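Local atomic coordinates of nitronate monooxygenase family protein (Pseudomonas aeruginosa, PDB entry 4QIT), a protein that uses FMN and molecular oxygen to carry out the oxidative denitrification of alkyl nitronates, with the toxin propionate 3-nitronate as its best substrate. Residues Val136-Pro144 / Gly187-Pro195; Arg268-Met278 / Arg284-Ala294. The protein carries 1 engineered substitution. All coordinates share one frame; numbering follows the deposited sequence.

Contact 1: Val136-Pro144 / Gly187-Pro195; sequences VSFHFGAPP and GGSRGVFEP. Engineered in segment 187-195: Ser189 (natural residue His). With FMN (flavin mononucleotide), chain C; NIE (nitroethane), chain D.
His139, the last residue of barrel strand 135-139, donates from NE2 to Ser189 O over 3.0 Å, with an N-H...O angle of 160°. The oxygen lies in the imidazole plane, whereas the NE2 donor stands above the plane of the Ser189 carbonyl. That carbonyl also accepts from Gln182 NE2, a second grip on a buried oxygen. With CG anti to the backbone N (chi1 -155°), His139 turns one ring face to the C2 carbonyl of the flavin. Packing is tight around Phe140: CE1 meets Arg190 O at 3.3 Å in the ring plane, and CZ abuts CB of Ser189, an engineered residue replacing histidine. One face of the Phe140 ring carries His139 CD2. A water bridges the backbones, accepting from Phe140 N and donating to Gly191 O. The outer side is looser, between partly exposed Phe193 and Ala142. There the Phe193 face takes Gly141 CA in a CH-pi contact, 3.8 Å from the ring centroid, and Phe193 CA points a C-H at Phe140 O. Since Ser189 N also donates to nitroethane O4 (2.8 Å), the imidazole bond ties a flavin-contacting barrel residue to the peptide segment that holds the ligand's nitro group.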
loop_
_atom_site.group_PDB
_atom_site.type_symbol
_atom_site.label_atom_id
_atom_site.label_comp_id
_atom_site.label_asym_id
_atom_site.label_seq_id
_atom_site.Cartn_x
_atom_site.Cartn_y
_atom_site.Cartn_z
ATOM N N VAL A 136 -5.966 4.258 -26.295
ATOM C CA VAL A 136 -7.070 4.784 -25.501
ATOM C C VAL A 136 -7.118 4.020 -24.180
ATOM O O VAL A 136 -7.067 2.789 -24.165
ATOM C CB VAL A 136 -8.422 4.667 -26.239
ATOM C CG1 VAL A 136 -9.595 4.996 -25.297
ATOM C CG2 VAL A 136 -8.440 5.576 -27.467
ATOM N N SER A 137 -7.176 4.753 -23.067
ATOM C CA SER A 137 -7.189 4.135 -21.748
ATOM C C SER A 137 -8.469 4.471 -20.986
ATOM O O SER A 137 -9.081 5.522 -21.215
ATOM C CB SER A 137 -5.971 4.596 -20.941
ATOM O OG SER A 137 -4.784 3.999 -21.418
ATOM N N PHE A 138 -8.853 3.582 -20.073
ATOM C CA PHE A 138 -10.066 3.751 -19.288
ATOM C C PHE A 138 -9.790 3.600 -17.806
ATOM O O PHE A 138 -8.987 2.749 -17.395
ATOM C CB PHE A 138 -11.137 2.743 -19.729
ATOM C CG PHE A 138 -11.568 2.933 -21.150
ATOM C CD1 PHE A 138 -12.461 3.933 -21.477
ATOM C CD2 PHE A 138 -11.061 2.126 -22.161
ATOM C CE1 PHE A 138 -12.868 4.138 -22.798
ATOM C CE2 PHE A 138 -11.463 2.314 -23.491
ATOM C CZ PHE A 138 -12.361 3.324 -23.808
ATOM N N HIS A 139 -10.468 4.426 -17.012
ATOM C CA HIS A 139 -10.320 4.456 -15.558
ATOM C C HIS A 139 -11.687 4.231 -14.932
ATOM O O HIS A 139 -12.685 4.746 -15.439
ATOM C CB HIS A 139 -9.795 5.825 -15.115
ATOM C CG HIS A 139 -9.068 5.802 -13.808
ATOM N ND1 HIS A 139 -7.933 5.042 -13.603
ATOM C CD2 HIS A 139 -9.297 6.451 -12.643
ATOM C CE1 HIS A 139 -7.502 5.220 -12.373
ATOM N NE2 HIS A 139 -8.316 6.070 -11.761
ATOM N N PHE A 140 -11.708 3.475 -13.833
ATOM C CA PHE A 140 -12.902 3.171 -13.023
ATOM C C PHE A 140 -13.705 1.975 -13.514
ATOM O O PHE A 140 -14.611 1.520 -12.812
ATOM C CB PHE A 140 -13.861 4.365 -12.869
ATOM C CG PHE A 140 -13.252 5.593 -12.250
ATOM C CD1 PHE A 140 -12.459 5.523 -11.108
ATOM C CD2 PHE A 140 -13.526 6.838 -12.796
ATOM C CE1 PHE A 140 -11.947 6.685 -10.542
ATOM C CE2 PHE A 140 -13.014 7.993 -12.244
ATOM C CZ PHE A 140 -12.221 7.920 -11.114
ATOM N N GLY A 141 -13.395 1.483 -14.708
ATOM C CA GLY A 141 -14.107 0.341 -15.267
ATOM C C GLY A 141 -13.661 0.052 -16.689
ATOM O O GLY A 141 -12.907 0.826 -17.293
ATOM N N ALA A 142 -14.131 -1.068 -17.230
ATOM C CA ALA A 142 -13.852 -1.400 -18.620
ATOM C C ALA A 142 -15.134 -1.222 -19.417
ATOM O O ALA A 142 -16.223 -1.547 -18.929
ATOM C CB ALA A 142 -13.352 -2.821 -18.739
ATOM N N PRO A 143 -15.020 -0.700 -20.643
ATOM C CA PRO A 143 -16.201 -0.617 -21.503
ATOM C C PRO A 143 -16.640 -2.016 -21.919
ATOM O O PRO A 143 -15.874 -2.969 -21.754
ATOM C CB PRO A 143 -15.683 0.131 -22.738
ATOM C CG PRO A 143 -14.433 0.835 -22.278
ATOM C CD PRO A 143 -13.836 -0.081 -21.264
ATOM N N PRO A 144 -17.865 -2.143 -22.457
ATOM C CA PRO A 144 -18.261 -3.433 -23.027
ATOM C C PRO A 144 -17.261 -3.936 -24.072
ATOM O O PRO A 144 -16.608 -3.146 -24.763
ATOM C CB PRO A 144 -19.603 -3.119 -23.694
ATOM C CG PRO A 144 -20.155 -1.987 -22.904
ATOM C CD PRO A 144 -18.959 -1.156 -22.505
ATOM N N GLY A 187 -1.109 8.289 -6.929
ATOM C CA GLY A 187 -1.791 9.550 -6.730
ATOM C C GLY A 187 -3.103 9.643 -7.490
ATOM O O GLY A 187 -3.351 8.898 -8.441
ATOM N N GLY A 188 -3.947 10.589 -7.091
ATOM C CA GLY A 188 -5.203 10.819 -7.790
ATOM C C GLY A 188 -6.253 9.774 -7.462
ATOM O O GLY A 188 -6.169 9.085 -6.435
ATOM N N SER A 189 -7.255 9.666 -8.326
ATOM C CA SER A 189 -8.397 8.801 -8.023
ATOM C C SER A 189 -8.027 7.319 -8.067
ATOM O O SER A 189 -7.355 6.848 -8.996
ATOM C CB SER A 189 -9.566 9.078 -8.972
ATOM O OG SER A 189 -10.029 10.413 -8.816
ATOM N N ARG A 190 -8.479 6.581 -7.060
ATOM C CA ARG A 190 -8.296 5.134 -7.090
ATOM C C ARG A 190 -9.162 4.494 -8.175
ATOM O O ARG A 190 -10.323 4.847 -8.346
ATOM C CB ARG A 190 -8.572 4.516 -5.723
ATOM C CG ARG A 190 -7.457 4.870 -4.747
ATOM C CD ARG A 190 -7.365 4.007 -3.519
ATOM N NE ARG A 190 -7.438 2.558 -3.748
ATOM C CZ ARG A 190 -6.519 1.796 -4.340
ATOM N NH1 ARG A 190 -5.409 2.309 -4.854
ATOM N NH2 ARG A 190 -6.724 0.489 -4.416
ATOM N N GLY A 191 -8.588 3.539 -8.901
ATOM C CA GLY A 191 -9.283 2.923 -10.021
ATOM C C GLY A 191 -10.281 1.846 -9.640
ATOM O O GLY A 191 -10.691 1.068 -10.501
ATOM N N VAL A 192 -10.670 1.790 -8.366
ATOM C CA VAL A 192 -11.607 0.779 -7.869
ATOM C C VAL A 192 -12.921 0.800 -8.652
ATOM O O VAL A 192 -13.526 1.862 -8.826
ATOM C CB VAL A 192 -11.912 1.000 -6.378
ATOM C CG1 VAL A 192 -12.918 -0.055 -5.883
ATOM C CG2 VAL A 192 -10.642 0.953 -5.552
ATOM N N PHE A 193 -13.354 -0.365 -9.137
ATOM C CA PHE A 193 -14.548 -0.432 -9.988
ATOM C C PHE A 193 -15.826 -0.137 -9.202
ATOM O O PHE A 193 -16.669 0.649 -9.648
ATOM C CB PHE A 193 -14.691 -1.816 -10.646
ATOM C CG PHE A 193 -13.768 -2.060 -11.819
ATOM C CD1 PHE A 193 -12.599 -1.330 -11.998
ATOM C CD2 PHE A 193 -14.073 -3.059 -12.740
ATOM C CE1 PHE A 193 -11.760 -1.581 -13.084
ATOM C CE2 PHE A 193 -13.244 -3.314 -13.825
ATOM C CZ PHE A 193 -12.079 -2.570 -13.995
ATOM N N GLU A 194 -15.959 -0.791 -8.050
ATOM C CA GLU A 194 -17.172 -0.721 -7.243
ATOM C C GLU A 194 -16.795 -0.436 -5.804
ATOM O O GLU A 194 -16.690 -1.352 -4.989
ATOM C CB GLU A 194 -17.936 -2.051 -7.326
ATOM C CG GLU A 194 -18.413 -2.400 -8.731
ATOM C CD GLU A 194 -19.156 -3.718 -8.798
ATOM O OE1 GLU A 194 -18.537 -4.772 -8.543
ATOM O OE2 GLU A 194 -20.364 -3.697 -9.106
ATOM N N PRO A 195 -16.551 0.840 -5.487
ATOM C CA PRO A 195 -16.036 1.158 -4.151
ATOM C C PRO A 195 -17.022 0.834 -3.029
ATOM O O PRO A 195 -16.602 0.709 -1.887
ATOM C CB PRO A 195 -15.722 2.661 -4.220
ATOM C CG PRO A 195 -16.349 3.167 -5.488
ATOM C CD PRO A 195 -16.569 1.998 -6.400
HETATM N N1 FMN C . -5.754 8.419 -13.843
HETATM C C2 FMN C . -6.765 8.441 -14.795
HETATM O O2 FMN C . -7.154 7.383 -15.273
HETATM N N3 FMN C . -7.317 9.623 -15.233
HETATM C C4 FMN C . -6.870 10.807 -14.685
HETATM O O4 FMN C . -7.341 11.885 -15.033
HETATM C C4A FMN C . -5.871 10.789 -13.728
HETATM N N5 FMN C . -5.454 11.984 -13.203
HETATM C C5A FMN C . -4.451 12.020 -12.265
HETATM C C6 FMN C . -4.052 13.255 -11.773
HETATM C C7 FMN C . -3.040 13.345 -10.840
HETATM C C7M FMN C . -2.650 14.719 -10.374
HETATM C C8 FMN C . -2.430 12.182 -10.369
HETATM C C8M FMN C . -1.341 12.265 -9.339
HETATM C C9 FMN C . -2.840 10.938 -10.864
HETATM C C9A FMN C . -3.855 10.846 -11.824
HETATM N N10 FMN C . -4.281 9.623 -12.344
HETATM C C10 FMN C . -5.299 9.600 -13.294
HETATM C "C1'" FMN C . -3.670 8.334 -11.855
HETATM C "C2'" FMN C . -2.517 7.851 -12.717
HETATM O "O2'" FMN C . -3.023 7.301 -13.906
HETATM C "C3'" FMN C . -1.717 6.768 -12.006
HETATM O "O3'" FMN C . -2.551 5.787 -11.427
HETATM C "C4'" FMN C . -0.938 7.429 -10.891
HETATM O "O4'" FMN C . -0.512 8.713 -11.309
HETATM C "C5'" FMN C . 0.287 6.585 -10.589
HETATM O "O5'" FMN C . 0.714 7.020 -9.334
HETATM P P FMN C . 1.984 7.963 -9.167
HETATM O O1P FMN C . 2.878 7.821 -10.370
HETATM O O2P FMN C . 2.643 7.567 -7.881
HETATM O O3P FMN C . 1.432 9.348 -9.107
HETATM N N3 NIE D . -7.592 12.359 -10.509
HETATM C C1 NIE D . -9.478 11.365 -11.551
HETATM C C2 NIE D . -8.624 12.609 -11.452
HETATM O O4 NIE D . -6.974 11.299 -10.571
HETATM O O5 NIE D . -7.577 13.077 -9.349
HETATM O O HOH W 1 -9.824 1.570 -13.013
#

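Contact 2: Arg268-Met278 / Arg284-Ala294; sequences RAARTALTVTM and RGLPNRMFFDA
Ala273 and Gly285 form the hydrogen-bonded pair of an antiparallel beta hairpin: Ala273 N donates to Gly285 O and Gly285 N to Ala273 O, both at 3.0 Å. Beside them is the non-hydrogen-bonded pair Leu274-Arg284. Among side-chain polar bonds, Arg284 NH1 reaches Thr272 OG1 at 3.1 Å, tilted from the guanidinium plane; Leu274 CG lies over one face of that group, and Arg284 NH2 donates to Ile184 O. Thr277 OG1 donates to Met290 O at 2.7 Å; chi1 of 49° sets the hydroxyl between its own backbone N and carbonyl carbon, turning CG2 onto the Phe292 face. After the strands come an ST turn, Thr275 OG1 accepting from Thr277 N, and an Asx turn, Asn288 OD1 accepting from Met290 N while ND2 bonds Ala328 O. Aromatic packing centres on Phe291, sandwiched between Pro287 CA and Thr275 CG2, with Ala273 O at the ring edge. Met278 CE touches Phe291 CE1 at 3.5 Å and Met290 CB. One water links Arg268 NE to Pro287 O, with Arg268 NH2 bonded to Gln330 OE1; another joins Thr275 OG1 to Phe292 O. Direct backbone bonds between the segments are confined to Ala273-Gly285; across residues 287-294 the Thr277 hydroxyl, methyl-to-ring contacts and bridging waters take over the joining.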
loop_
_atom_site.group_PDB
_atom_site.type_symbol
_atom_site.label_atom_id
_atom_site.label_comp_id
_atom_site.label_asym_id
_atom_site.label_seq_id
_atom_site.Cartn_x
_atom_site.Cartn_y
_atom_site.Cartn_z
ATOM N N ARG A 268 5.031 19.535 2.691
ATOM C CA ARG A 268 3.774 18.788 2.619
ATOM C C ARG A 268 3.916 17.490 1.820
ATOM O O ARG A 268 3.140 16.556 2.015
ATOM C CB ARG A 268 2.649 19.651 2.049
ATOM C CG ARG A 268 2.260 20.814 2.955
ATOM C CD ARG A 268 1.245 21.730 2.278
ATOM N NE ARG A 268 0.051 20.980 1.886
ATOM C CZ ARG A 268 -0.739 21.297 0.868
ATOM N NH1 ARG A 268 -0.484 22.374 0.141
ATOM N NH2 ARG A 268 -1.793 20.535 0.591
ATOM N N ALA A 269 4.926 17.418 0.956
ATOM C CA ALA A 269 5.155 16.213 0.150
ATOM C C ALA A 269 5.515 14.994 0.999
ATOM O O ALA A 269 5.503 13.856 0.511
ATOM C CB ALA A 269 6.230 16.467 -0.918
ATOM N N ALA A 270 5.822 15.226 2.270
ATOM C CA ALA A 270 6.156 14.135 3.177
ATOM C C ALA A 270 4.963 13.244 3.502
ATOM O O ALA A 270 5.139 12.140 4.010
ATOM C CB ALA A 270 6.772 14.673 4.460
ATOM N N ARG A 271 3.743 13.708 3.248
ATOM C CA ARG A 271 2.596 12.871 3.601
ATOM C C ARG A 271 1.412 13.063 2.650
ATOM O O ARG A 271 0.967 14.188 2.384
ATOM C CB ARG A 271 2.208 13.107 5.072
ATOM C CG ARG A 271 1.068 12.246 5.645
ATOM C CD ARG A 271 1.463 10.810 6.045
ATOM N NE ARG A 271 2.679 10.671 6.857
ATOM C CZ ARG A 271 2.726 10.275 8.128
ATOM N NH1 ARG A 271 1.614 9.982 8.792
ATOM N NH2 ARG A 271 3.904 10.160 8.737
ATOM N N THR A 272 0.952 11.954 2.079
ATOM C CA THR A 272 -0.282 11.955 1.298
ATOM C C THR A 272 -1.372 11.208 2.057
ATOM O O THR A 272 -1.095 10.454 2.992
ATOM C CB THR A 272 -0.119 11.302 -0.095
ATOM O OG1 THR A 272 0.121 9.892 0.055
ATOM C CG2 THR A 272 1.025 11.949 -0.883
ATOM N N ALA A 273 -2.617 11.408 1.655
ATOM C CA ALA A 273 -3.734 10.695 2.267
ATOM C C ALA A 273 -4.833 10.482 1.250
ATOM O O ALA A 273 -4.885 11.160 0.216
ATOM C CB ALA A 273 -4.270 11.463 3.474
ATOM N N LEU A 274 -5.709 9.532 1.554
ATOM C CA LEU A 274 -6.891 9.277 0.741
ATOM C C LEU A 274 -8.072 10.071 1.262
ATOM O O LEU A 274 -8.248 10.234 2.475
ATOM C CB LEU A 274 -7.244 7.791 0.781
ATOM C CG LEU A 274 -6.213 6.881 0.127
ATOM C CD1 LEU A 274 -6.452 5.417 0.506
ATOM C CD2 LEU A 274 -6.298 7.056 -1.375
ATOM N N THR A 275 -8.894 10.566 0.345
ATOM C CA THR A 275 -10.110 11.267 0.720
ATOM C C THR A 275 -11.236 10.920 -0.247
ATOM O O THR A 275 -11.008 10.729 -1.444
ATOM C CB THR A 275 -9.901 12.800 0.736
ATOM O OG1 THR A 275 -11.135 13.448 1.082
ATOM C CG2 THR A 275 -9.415 13.325 -0.636
ATOM N N VAL A 276 -12.452 10.826 0.282
ATOM C CA VAL A 276 -13.634 10.722 -0.567
ATOM C C VAL A 276 -14.430 12.023 -0.590
ATOM O O VAL A 276 -15.358 12.161 -1.380
ATOM C CB VAL A 276 -14.593 9.590 -0.133
ATOM C CG1 VAL A 276 -13.882 8.255 -0.160
ATOM C CG2 VAL A 276 -15.210 9.887 1.243
ATOM N N THR A 277 -14.067 12.975 0.265
ATOM C CA THR A 277 -14.874 14.194 0.407
ATOM C C THR A 277 -14.574 15.262 -0.651
ATOM O O THR A 277 -15.365 16.188 -0.854
ATOM C CB THR A 277 -14.768 14.788 1.825
ATOM O OG1 THR A 277 -13.391 14.887 2.204
ATOM C CG2 THR A 277 -15.505 13.895 2.826
ATOM N N MET A 278 -13.439 15.134 -1.324
ATOM C CA MET A 278 -13.094 16.031 -2.423
ATOM C C MET A 278 -13.978 15.805 -3.651
ATOM O O MET A 278 -14.518 16.754 -4.224
ATOM C CB MET A 278 -11.614 15.855 -2.800
ATOM C CG MET A 278 -11.109 16.795 -3.898
ATOM S SD MET A 278 -10.521 18.391 -3.299
ATOM C CE MET A 278 -9.061 17.873 -2.392
ATOM N N ARG A 284 -6.017 10.105 -3.805
ATOM C CA ARG A 284 -4.852 10.393 -2.988
ATOM C C ARG A 284 -4.201 11.731 -3.322
ATOM O O ARG A 284 -3.857 11.996 -4.475
ATOM C CB ARG A 284 -3.809 9.285 -3.132
ATOM C CG ARG A 284 -2.548 9.563 -2.283
ATOM C CD ARG A 284 -1.465 8.475 -2.420
ATOM N NE ARG A 284 -1.969 7.164 -2.010
ATOM C CZ ARG A 284 -2.206 6.800 -0.754
ATOM N NH1 ARG A 284 -1.981 7.640 0.257
ATOM N NH2 ARG A 284 -2.697 5.588 -0.519
ATOM N N GLY A 285 -3.993 12.559 -2.308
ATOM C CA GLY A 285 -3.269 13.797 -2.528
ATOM C C GLY A 285 -2.694 14.365 -1.255
ATOM O O GLY A 285 -2.671 13.703 -0.218
ATOM N N LEU A 286 -2.224 15.605 -1.343
ATOM C CA LEU A 286 -1.645 16.303 -0.194
ATOM C C LEU A 286 -2.794 16.874 0.639
ATOM O O LEU A 286 -3.528 17.751 0.175
ATOM C CB LEU A 286 -0.715 17.425 -0.684
ATOM C CG LEU A 286 0.346 17.003 -1.704
ATOM C CD1 LEU A 286 1.135 18.187 -2.250
ATOM C CD2 LEU A 286 1.307 16.006 -1.101
ATOM N N PRO A 287 -2.980 16.366 1.863
ATOM C CA PRO A 287 -4.187 16.699 2.632
ATOM C C PRO A 287 -4.310 18.184 2.972
ATOM O O PRO A 287 -3.329 18.880 3.272
ATOM C CB PRO A 287 -4.059 15.846 3.907
ATOM C CG PRO A 287 -2.621 15.438 3.957
ATOM C CD PRO A 287 -2.129 15.374 2.550
ATOM N N ASN A 288 -5.543 18.663 2.901
ATOM C CA ASN A 288 -5.855 20.048 3.216
ATOM C C ASN A 288 -7.265 20.121 3.794
ATOM O O ASN A 288 -7.778 19.129 4.299
ATOM C CB ASN A 288 -5.666 20.946 1.990
ATOM C CG ASN A 288 -6.557 20.556 0.819
ATOM O OD1 ASN A 288 -7.567 19.866 0.974
ATOM N ND2 ASN A 288 -6.187 21.027 -0.367
ATOM N N ARG A 289 -7.916 21.278 3.695
ATOM C CA ARG A 289 -9.225 21.434 4.332
ATOM C C ARG A 289 -10.347 20.616 3.681
ATOM O O ARG A 289 -11.377 20.354 4.316
ATOM C CB ARG A 289 -9.589 22.919 4.452
ATOM C CG ARG A 289 -8.576 23.690 5.283
ATOM C CD ARG A 289 -8.981 25.142 5.467
ATOM N NE ARG A 289 -10.235 25.276 6.206
ATOM C CZ ARG A 289 -10.897 26.422 6.325
ATOM N NH1 ARG A 289 -10.425 27.514 5.751
ATOM N NH2 ARG A 289 -12.032 26.469 7.007
ATOM N N MET A 290 -10.139 20.177 2.441
ATOM C CA MET A 290 -11.100 19.285 1.800
ATOM C C MET A 290 -10.976 17.827 2.226
ATOM O O MET A 290 -11.781 16.999 1.802
ATOM C CB MET A 290 -11.019 19.376 0.273
ATOM C CG MET A 290 -11.672 20.608 -0.315
ATOM S SD MET A 290 -13.367 20.851 0.287
ATOM C CE MET A 290 -14.148 19.267 -0.066
ATOM N N PHE A 291 -9.986 17.511 3.059
ATOM C CA PHE A 291 -9.766 16.132 3.504
ATOM C C PHE A 291 -10.335 15.957 4.907
ATOM O O PHE A 291 -9.613 16.075 5.901
ATOM C CB PHE A 291 -8.267 15.796 3.552
ATOM C CG PHE A 291 -7.614 15.587 2.203
ATOM C CD1 PHE A 291 -7.589 16.600 1.248
ATOM C CD2 PHE A 291 -6.939 14.400 1.932
ATOM C CE1 PHE A 291 -6.939 16.418 0.034
ATOM C CE2 PHE A 291 -6.286 14.211 0.726
ATOM C CZ PHE A 291 -6.290 15.218 -0.228
ATOM N N PHE A 292 -11.626 15.673 5.001
ATOM C CA PHE A 292 -12.214 15.436 6.313
ATOM C C PHE A 292 -12.903 14.080 6.416
ATOM O O PHE A 292 -13.015 13.344 5.430
ATOM C CB PHE A 292 -13.139 16.587 6.731
ATOM C CG PHE A 292 -14.242 16.877 5.758
ATOM C CD1 PHE A 292 -14.049 17.775 4.720
ATOM C CD2 PHE A 292 -15.485 16.277 5.902
ATOM C CE1 PHE A 292 -15.069 18.054 3.826
ATOM C CE2 PHE A 292 -16.508 16.552 5.020
ATOM C CZ PHE A 292 -16.303 17.441 3.976
ATOM N N ASP A 293 -13.352 13.748 7.625
ATOM C CA ASP A 293 -13.975 12.454 7.874
ATOM C C ASP A 293 -15.449 12.486 7.485
ATOM O O ASP A 293 -16.252 13.170 8.120
ATOM C CB ASP A 293 -13.834 12.080 9.351
ATOM C CG ASP A 293 -14.175 10.628 9.623
ATOM O OD1 ASP A 293 -14.744 9.955 8.738
ATOM O OD2 ASP A 293 -13.872 10.152 10.737
ATOM N N ALA A 294 -15.803 11.729 6.451
ATOM C CA ALA A 294 -17.184 11.664 5.981
ATOM C C ALA A 294 -18.089 10.952 6.979
ATOM O O ALA A 294 -19.311 11.041 6.888
ATOM C CB ALA A 294 -17.250 10.973 4.635
HETATM O O HOH W 2 -3.892 22.939 -0.425
HETATM O O HOH W 3 -0.622 18.532 2.885
HETATM O O HOH W 4 -10.961 12.899 3.854
HETATM O O HOH W 5 -12.492 10.970 3.188
#

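How the contacts relate
Contact 1 closes before contact 2 opens along the chain, and their centres lie about 20 Å apart. Contact 1 sits at the end of strand 135-139 in the parallel eight-stranded sheet of the TIM barrel; its centre is about 9 Å, and that of contact 2 about 16 Å, from the centre of the chain. They meet through a small antiparallel sheet in which strand 283-285 runs between 188-189 and 273-275. Gly188 O and Arg284 N, 2.8 Å apart, probably form a hydrogen bond, and Arg190 CD packs on Leu274 CD2. The hairpin of contact 2 thus continues the sheet from the segment at the flavin and nitroethane, joining the barrel strand end and the ligand-binding segment to the hairpin.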